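Local coordinates for protein-glutamate methylesterase/protein-glutamine glutaminase (Thermotoga maritima, PDB 3SFT) that probably demethylates methylglutamate residues of chemoreceptors and deamidates their glutamines through its C-terminal catalytic domain, whose structure this is, in bacterial chemotaxis, at residues F47-S50 and L51-L55; K89-G93 and K94-F98; E121-K124 and S125-A129. All coordinates share one frame; numbering follows the deposited sequence.

Interaction 1: residues F47-S50 and L51-L55; sequences FTKS and LAMRL
Lys49 and Met53 meet one turn apart on the outer side of helix 48-58, a local i to i+4 contact in the first turns of that helix. Met53 CE lies 3.8 Å from Lys49 CG and 3.5 Å from Lys49 O. The methionine chain gets there by running straight through chi2 and then bending at chi3 (-91°), which turns its methyl group back over the preceding turn. Beneath this pair runs the helical backbone ladder: Met53 N donates to Lys49 O, flanked by Ala52 N to Thr48 O and by the shorter Arg54 N to Ser50 O at 2.9 Å. At the start of the helix Ser50 OG donates to Phe47 O over 2.6 Å, in the carbonyl plane, and Ser50 N binds the same oxygen, giving that carbonyl two donors from one residue. The polar ends of Thr48 and Arg54 are engaged by Glu65 and Asp23 respectively, the latter in a salt bridge. Leu51 and Ala52 face inward, Leu51 onto Met43 and Pro19, Ala52 onto Ile79 of strand 76-79. The result is an amphipathic alpha-helix packed on the parallel sheet of a doubly wound alpha/beta domain, its first turn not far from the predicted catalytic His42.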
loop_
_atom_site.group_PDB
_atom_site.type_symbol
_atom_site.label_atom_id
_atom_site.label_comp_id
_atom_site.label_asym_id
_atom_site.label_seq_id
_atom_site.Cartn_x
_atom_site.Cartn_y
_atom_site.Cartn_z
ATOM N N PHE A 47 1.799 6.308 15.962
ATOM C CA PHE A 47 0.505 5.636 15.871
ATOM C C PHE A 47 0.424 4.481 14.884
ATOM O O PHE A 47 -0.497 3.668 14.965
ATOM C CB PHE A 47 -0.601 6.646 15.565
ATOM C CG PHE A 47 -0.864 7.605 16.682
ATOM C CD1 PHE A 47 -1.813 7.312 17.654
ATOM C CD2 PHE A 47 -0.158 8.796 16.768
ATOM C CE1 PHE A 47 -2.055 8.196 18.701
ATOM C CE2 PHE A 47 -0.389 9.689 17.808
ATOM C CZ PHE A 47 -1.340 9.388 18.779
ATOM N N THR A 48 1.371 4.408 13.951
ATOM C CA THR A 48 1.377 3.336 12.953
ATOM C C THR A 48 1.478 1.933 13.570
ATOM O O THR A 48 0.971 0.964 13.002
ATOM C CB THR A 48 2.494 3.537 11.894
ATOM O OG1 THR A 48 3.766 3.670 12.544
ATOM C CG2 THR A 48 2.215 4.784 11.048
ATOM N N LYS A 49 2.107 1.841 14.739
ATOM C CA LYS A 49 2.261 0.570 15.446
ATOM C C LYS A 49 0.917 0.039 15.960
ATOM O O LYS A 49 0.713 -1.178 16.043
ATOM C CB LYS A 49 3.234 0.742 16.615
ATOM C CG LYS A 49 3.401 -0.489 17.492
ATOM C CD LYS A 49 4.657 -1.278 17.153
ATOM C CE LYS A 49 4.727 -2.563 17.966
ATOM N NZ LYS A 49 4.235 -2.362 19.365
ATOM N N SER A 50 0.002 0.948 16.302
ATOM C CA SER A 50 -1.318 0.555 16.800
ATOM C C SER A 50 -2.082 -0.135 15.679
ATOM O O SER A 50 -2.750 -1.147 15.895
ATOM C CB SER A 50 -2.107 1.773 17.305
ATOM O OG SER A 50 -2.480 2.641 16.245
ATOM N N LEU A 51 -1.943 0.412 14.475
ATOM C CA LEU A 51 -2.585 -0.131 13.289
ATOM C C LEU A 51 -2.118 -1.562 13.026
ATOM O O LEU A 51 -2.933 -2.437 12.731
ATOM C CB LEU A 51 -2.284 0.751 12.077
ATOM C CG LEU A 51 -2.921 0.305 10.763
ATOM C CD1 LEU A 51 -4.430 0.160 10.927
ATOM C CD2 LEU A 51 -2.581 1.304 9.672
ATOM N N ALA A 52 -0.813 -1.798 13.157
ATOM C CA ALA A 52 -0.245 -3.131 12.945
ATOM C C ALA A 52 -0.895 -4.141 13.882
ATOM O O ALA A 52 -1.353 -5.194 13.444
ATOM C CB ALA A 52 1.272 -3.109 13.150
ATOM N N MET A 53 -0.972 -3.792 15.163
ATOM C CA MET A 53 -1.577 -4.669 16.168
ATOM C C MET A 53 -3.054 -4.922 15.898
ATOM O O MET A 53 -3.529 -6.054 16.006
ATOM C CB MET A 53 -1.407 -4.080 17.569
ATOM C CG MET A 53 0.015 -4.140 18.107
ATOM S SD MET A 53 0.113 -3.515 19.801
ATOM C CE MET A 53 0.446 -1.791 19.499
ATOM N N ARG A 54 -3.771 -3.857 15.550
ATOM C CA ARG A 54 -5.198 -3.923 15.240
ATOM C C ARG A 54 -5.478 -4.950 14.141
ATOM O O ARG A 54 -6.338 -5.820 14.300
ATOM C CB ARG A 54 -5.679 -2.542 14.790
ATOM C CG ARG A 54 -7.093 -2.473 14.215
ATOM C CD ARG A 54 -7.182 -1.286 13.262
ATOM N NE ARG A 54 -8.535 -1.005 12.791
ATOM C CZ ARG A 54 -9.202 0.106 13.082
ATOM N NH1 ARG A 54 -8.647 1.033 13.856
ATOM N NH2 ARG A 54 -10.389 0.333 12.536
ATOM N N LEU A 55 -4.743 -4.848 13.034
ATOM C CA LEU A 55 -4.908 -5.757 11.900
ATOM C C LEU A 55 -4.346 -7.167 12.144
ATOM O O LEU A 55 -4.894 -8.152 11.654
ATOM C CB LEU A 55 -4.285 -5.153 10.638
ATOM C CG LEU A 55 -4.910 -3.860 10.102
ATOM C CD1 LEU A 55 -4.101 -3.368 8.925
ATOM C CD2 LEU A 55 -6.369 -4.100 9.699
#

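Interaction 2: residues K89-G93 and K94-F98; sequences KAQNG and KVFFF
Lys89-Gln91 and Lys94-Phe98 run antiparallel, Lys89 pairing with Phe96 and Gln91 with Lys94 as hydrogen-bonded pairs around the non-hydrogen-bonded pair Ala90-Val95. Lys89 N to Phe96 O and Phe96 N to Lys89 O, both 2.8 Å, form a reciprocal couple. Nearer the turn, Gln91 N reaches Lys94 O at the same length, while Lys94 N comes to Gln91 O from above the carbonyl plane. Between these couples, two CA-H...O contacts join Val95 CA to Lys89 O and Ala90 CA to Lys94 O. This is a beta hairpin with a two-residue loop, closed by a type I' turn with Asn92 and Gly93 at its corners, both at positive phi. On the face carrying Lys89, Gln91, Lys94 and Phe96, the amide of Gln91 stands across the Phe96 ring, the two planes 73° apart, and its OE1 comes within 3.4 Å of Phe96 CD2. Gln91 O lies in the plane of that ring, at its edge. Lys89 sets off with CG between its backbone N and carbonyl carbon (chi1 60°) and then runs extended, so that its aliphatic chain slants past the side chains of Phe96 and Phe98. Its CD is 3.9 Å from Phe98 CD2, and its CE is 4.1 Å from Phe96 CB. On the other face Ala90 and Val95 turn toward helix 112-123, where Ile122 touches both, and farther along strand 94-100 the Phe97 ring meets Tyr78 edge-to-face.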
loop_
_atom_site.group_PDB
_atom_site.type_symbol
_atom_site.label_atom_id
_atom_site.label_comp_id
_atom_site.label_asym_id
_atom_site.label_seq_id
_atom_site.Cartn_x
_atom_site.Cartn_y
_atom_site.Cartn_z
ATOM N N LYS A 89 14.403 -1.801 -1.948
ATOM C CA LYS A 89 15.599 -1.957 -2.769
ATOM C C LYS A 89 15.825 -3.422 -3.091
ATOM O O LYS A 89 15.581 -4.298 -2.256
ATOM C CB LYS A 89 16.830 -1.373 -2.062
ATOM C CG LYS A 89 17.149 -2.019 -0.720
ATOM C CD LYS A 89 18.237 -1.263 0.031
ATOM C CE LYS A 89 18.396 -1.802 1.443
ATOM N NZ LYS A 89 19.319 -0.966 2.256
ATOM N N ALA A 90 16.237 -3.682 -4.327
ATOM C CA ALA A 90 16.502 -5.042 -4.775
ATOM C C ALA A 90 17.991 -5.335 -4.627
ATOM O O ALA A 90 18.836 -4.561 -5.081
ATOM C CB ALA A 90 16.066 -5.216 -6.227
ATOM N N GLN A 91 18.307 -6.438 -3.957
ATOM C CA GLN A 91 19.697 -6.833 -3.741
ATOM C C GLN A 91 19.825 -8.340 -3.848
ATOM O O GLN A 91 19.153 -9.074 -3.123
ATOM C CB GLN A 91 20.183 -6.379 -2.353
ATOM C CG GLN A 91 20.379 -4.869 -2.198
ATOM C CD GLN A 91 20.681 -4.454 -0.765
ATOM O OE1 GLN A 91 20.017 -4.896 0.173
ATOM N NE2 GLN A 91 21.675 -3.591 -0.593
ATOM N N ASN A 92 20.632 -8.794 -4.805
ATOM C CA ASN A 92 20.885 -10.222 -5.003
ATOM C C ASN A 92 19.601 -11.052 -5.124
ATOM O O ASN A 92 19.440 -12.066 -4.442
ATOM C CB ASN A 92 21.752 -10.739 -3.843
ATOM C CG ASN A 92 22.316 -12.128 -4.097
ATOM O OD1 ASN A 92 22.941 -12.374 -5.128
ATOM N ND2 ASN A 92 22.099 -13.042 -3.150
ATOM N N GLY A 93 18.673 -10.589 -5.961
ATOM C CA GLY A 93 17.421 -11.303 -6.159
ATOM C C GLY A 93 16.383 -11.211 -5.048
ATOM O O GLY A 93 15.340 -11.857 -5.124
ATOM N N LYS A 94 16.669 -10.435 -4.005
ATOM C CA LYS A 94 15.735 -10.266 -2.892
ATOM C C LYS A 94 15.380 -8.790 -2.747
ATOM O O LYS A 94 16.076 -7.922 -3.281
ATOM C CB LYS A 94 16.356 -10.759 -1.582
ATOM C CG LYS A 94 16.650 -12.245 -1.522
ATOM C CD LYS A 94 17.512 -12.551 -0.311
ATOM C CE LYS A 94 17.950 -14.005 -0.276
ATOM N NZ LYS A 94 16.826 -14.913 0.059
ATOM N N VAL A 95 14.308 -8.507 -2.010
ATOM C CA VAL A 95 13.872 -7.129 -1.795
ATOM C C VAL A 95 13.892 -6.771 -0.311
ATOM O O VAL A 95 13.420 -7.537 0.532
ATOM C CB VAL A 95 12.468 -6.875 -2.389
ATOM C CG1 VAL A 95 12.055 -5.422 -2.166
ATOM C CG2 VAL A 95 12.477 -7.182 -3.882
ATOM N N PHE A 96 14.450 -5.602 -0.007
ATOM C CA PHE A 96 14.572 -5.131 1.368
ATOM C C PHE A 96 14.029 -3.717 1.546
ATOM O O PHE A 96 14.036 -2.914 0.612
ATOM C CB PHE A 96 16.052 -5.146 1.795
ATOM C CG PHE A 96 16.694 -6.505 1.724
ATOM C CD1 PHE A 96 16.698 -7.349 2.831
ATOM C CD2 PHE A 96 17.287 -6.949 0.544
ATOM C CE1 PHE A 96 17.281 -8.620 2.768
ATOM C CE2 PHE A 96 17.872 -8.221 0.471
ATOM C CZ PHE A 96 17.866 -9.057 1.591
ATOM N N PHE A 97 13.568 -3.417 2.756
ATOM C CA PHE A 97 13.054 -2.092 3.083
ATOM C C PHE A 97 14.205 -1.191 3.510
ATOM O O PHE A 97 15.253 -1.663 3.947
ATOM C CB PHE A 97 12.103 -2.151 4.286
ATOM C CG PHE A 97 10.784 -2.802 4.008
ATOM C CD1 PHE A 97 9.906 -2.256 3.077
ATOM C CD2 PHE A 97 10.397 -3.934 4.713
ATOM C CE1 PHE A 97 8.657 -2.829 2.854
ATOM C CE2 PHE A 97 9.153 -4.514 4.499
ATOM C CZ PHE A 97 8.279 -3.955 3.564
ATOM N N PHE A 98 13.997 0.109 3.385
ATOM C CA PHE A 98 14.970 1.080 3.856
ATOM C C PHE A 98 14.211 2.329 4.262
ATOM O O PHE A 98 13.204 2.682 3.644
ATOM C CB PHE A 98 16.110 1.359 2.856
ATOM C CG PHE A 98 15.709 2.143 1.634
ATOM C CD1 PHE A 98 15.622 3.530 1.675
ATOM C CD2 PHE A 98 15.508 1.497 0.417
ATOM C CE1 PHE A 98 15.347 4.265 0.521
ATOM C CE2 PHE A 98 15.235 2.221 -0.742
ATOM C CZ PHE A 98 15.156 3.608 -0.688
#

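Interaction 3: residues E121-K124 and S125-A129; sequences EIYK and SKTIA
Thr127 folds back onto the end of helix 112-123 and grips Lys124 O with two donors, its OG1 at 2.8 Å and its backbone N at 2.9 Å. Both reach the carbonyl from the same face of its plane, the amide well above it. With OG1 beside its own backbone N (chi1 -50°), the threonine can use hydroxyl and amide on one acceptor. The hydroxyl oxygen also lies close against the helix end, 3.2 Å from Tyr123 CB. Lys126 N adds a bond to Tyr123 O, and Lys126 CB lies 3.4 Å from the same oxygen. With an alanine in place of the threonine the hydroxyl is gone, which is likely to leave Lys124 O with one donor fewer and to open a gap beside Tyr123 CB.

The solvent side is looser. Lys124, which leaves the helix with positive phi, sends its long chain back along the last turn, where NZ donates to Glu121 O at 3.1 Å. Ser125 and Lys126 belong to a short 3-10 turn at the exposed surface.

The turn thus delivers the chain from helix 112-123 into strand 127-131 of the parallel sheet, with strand 9-14 on one side and strand 152-156 on the other. Helix 140-148 touches Thr127 through Val146, and helix 185-192 packs on Ile128.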
loop_
_atom_site.group_PDB
_atom_site.type_symbol
_atom_site.label_atom_id
_atom_site.label_comp_id
_atom_site.label_asym_id
_atom_site.label_seq_id
_atom_site.Cartn_x
_atom_site.Cartn_y
_atom_site.Cartn_z
ATOM N N GLU A 121 9.511 0.457 -9.813
ATOM C CA GLU A 121 10.787 0.329 -10.502
ATOM C C GLU A 121 11.370 -1.083 -10.364
ATOM O O GLU A 121 12.035 -1.578 -11.278
ATOM C CB GLU A 121 11.760 1.366 -9.953
ATOM C CG GLU A 121 12.788 1.856 -10.955
ATOM C CD GLU A 121 13.470 3.148 -10.508
ATOM O OE1 GLU A 121 12.789 4.016 -9.913
ATOM O OE2 GLU A 121 14.688 3.297 -10.759
ATOM N N ILE A 122 11.095 -1.730 -9.234
ATOM C CA ILE A 122 11.588 -3.079 -8.965
ATOM C C ILE A 122 10.686 -4.167 -9.540
ATOM O O ILE A 122 11.150 -5.041 -10.272
ATOM C CB ILE A 122 11.730 -3.338 -7.444
ATOM C CG1 ILE A 122 12.763 -2.391 -6.831
ATOM C CG2 ILE A 122 12.124 -4.786 -7.187
ATOM C CD1 ILE A 122 12.896 -2.534 -5.327
ATOM N N TYR A 123 9.406 -4.121 -9.183
ATOM C CA TYR A 123 8.441 -5.116 -9.633
ATOM C C TYR A 123 7.822 -4.870 -11.010
ATOM O O TYR A 123 7.266 -5.787 -11.613
ATOM C CB TYR A 123 7.345 -5.290 -8.579
ATOM C CG TYR A 123 7.838 -5.907 -7.286
ATOM C CD1 TYR A 123 7.692 -7.272 -7.041
ATOM C CD2 TYR A 123 8.445 -5.124 -6.306
ATOM C CE1 TYR A 123 8.142 -7.845 -5.847
ATOM C CE2 TYR A 123 8.897 -5.684 -5.113
ATOM C CZ TYR A 123 8.743 -7.040 -4.892
ATOM O OH TYR A 123 9.189 -7.588 -3.713
ATOM N N LYS A 124 7.907 -3.637 -11.492
ATOM C CA LYS A 124 7.358 -3.265 -12.798
ATOM C C LYS A 124 5.922 -3.745 -13.059
ATOM O O LYS A 124 5.024 -3.441 -12.276
ATOM C CB LYS A 124 8.312 -3.695 -13.920
ATOM C CG LYS A 124 9.642 -2.951 -13.889
ATOM C CD LYS A 124 10.498 -3.276 -15.102
ATOM C CE LYS A 124 11.791 -2.464 -15.109
ATOM N NZ LYS A 124 12.698 -2.859 -13.995
ATOM N N SER A 125 5.709 -4.515 -14.126
ATOM C CA SER A 125 4.363 -4.996 -14.457
ATOM C C SER A 125 3.726 -5.865 -13.371
ATOM O O SER A 125 2.514 -6.067 -13.370
ATOM C CB SER A 125 4.351 -5.735 -15.802
ATOM O OG SER A 125 4.951 -7.016 -15.705
ATOM N N LYS A 126 4.538 -6.361 -12.440
ATOM C CA LYS A 126 4.035 -7.196 -11.352
ATOM C C LYS A 126 3.644 -6.373 -10.113
ATOM O O LYS A 126 3.387 -6.928 -9.041
ATOM C CB LYS A 126 5.073 -8.267 -10.979
ATOM C CG LYS A 126 5.424 -9.230 -12.114
ATOM C CD LYS A 126 4.171 -9.859 -12.720
ATOM C CE LYS A 126 4.512 -10.780 -13.887
ATOM N NZ LYS A 126 5.279 -11.989 -13.452
ATOM N N THR A 127 3.610 -5.050 -10.267
ATOM C CA THR A 127 3.248 -4.151 -9.173
ATOM C C THR A 127 1.742 -3.925 -9.150
ATOM O O THR A 127 1.119 -3.703 -10.187
ATOM C CB THR A 127 3.928 -2.766 -9.317
ATOM O OG1 THR A 127 5.330 -2.939 -9.541
ATOM C CG2 THR A 127 3.724 -1.925 -8.049
ATOM N N ILE A 128 1.161 -4.006 -7.960
ATOM C CA ILE A 128 -0.264 -3.773 -7.780
ATOM C C ILE A 128 -0.410 -2.651 -6.753
ATOM O O ILE A 128 0.102 -2.764 -5.639
ATOM C CB ILE A 128 -0.995 -5.033 -7.254
ATOM C CG1 ILE A 128 -0.941 -6.160 -8.291
ATOM C CG2 ILE A 128 -2.451 -4.700 -6.936
ATOM C CD1 ILE A 128 -1.599 -7.470 -7.817
ATOM N N ALA A 129 -1.054 -1.554 -7.148
ATOM C CA ALA A 129 -1.267 -0.416 -6.252
ATOM C C ALA A 129 -2.732 -0.336 -5.843
ATOM O O ALA A 129 -3.624 -0.557 -6.661
ATOM C CB ALA A 129 -0.845 0.891 -6.926
#

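Along the chain the three contacts follow in series; each is formed within one continuous run of residues, and none nests in or crosses another. Interaction 1 winds the start of helix 48-58. Interaction 2 closes the hairpin of strands 85-91 and 94-100, and interaction 3 closes the turn from helix 112-123 into strand 127-131. The last two touch: Val95 CG2 lies 3.3 Å from Tyr123 OH, tying the hairpin to the end of helix 112-123. Interaction 1 stands apart, its centre about 26 Å from that of interaction 3, on opposite sides of the chain's centre.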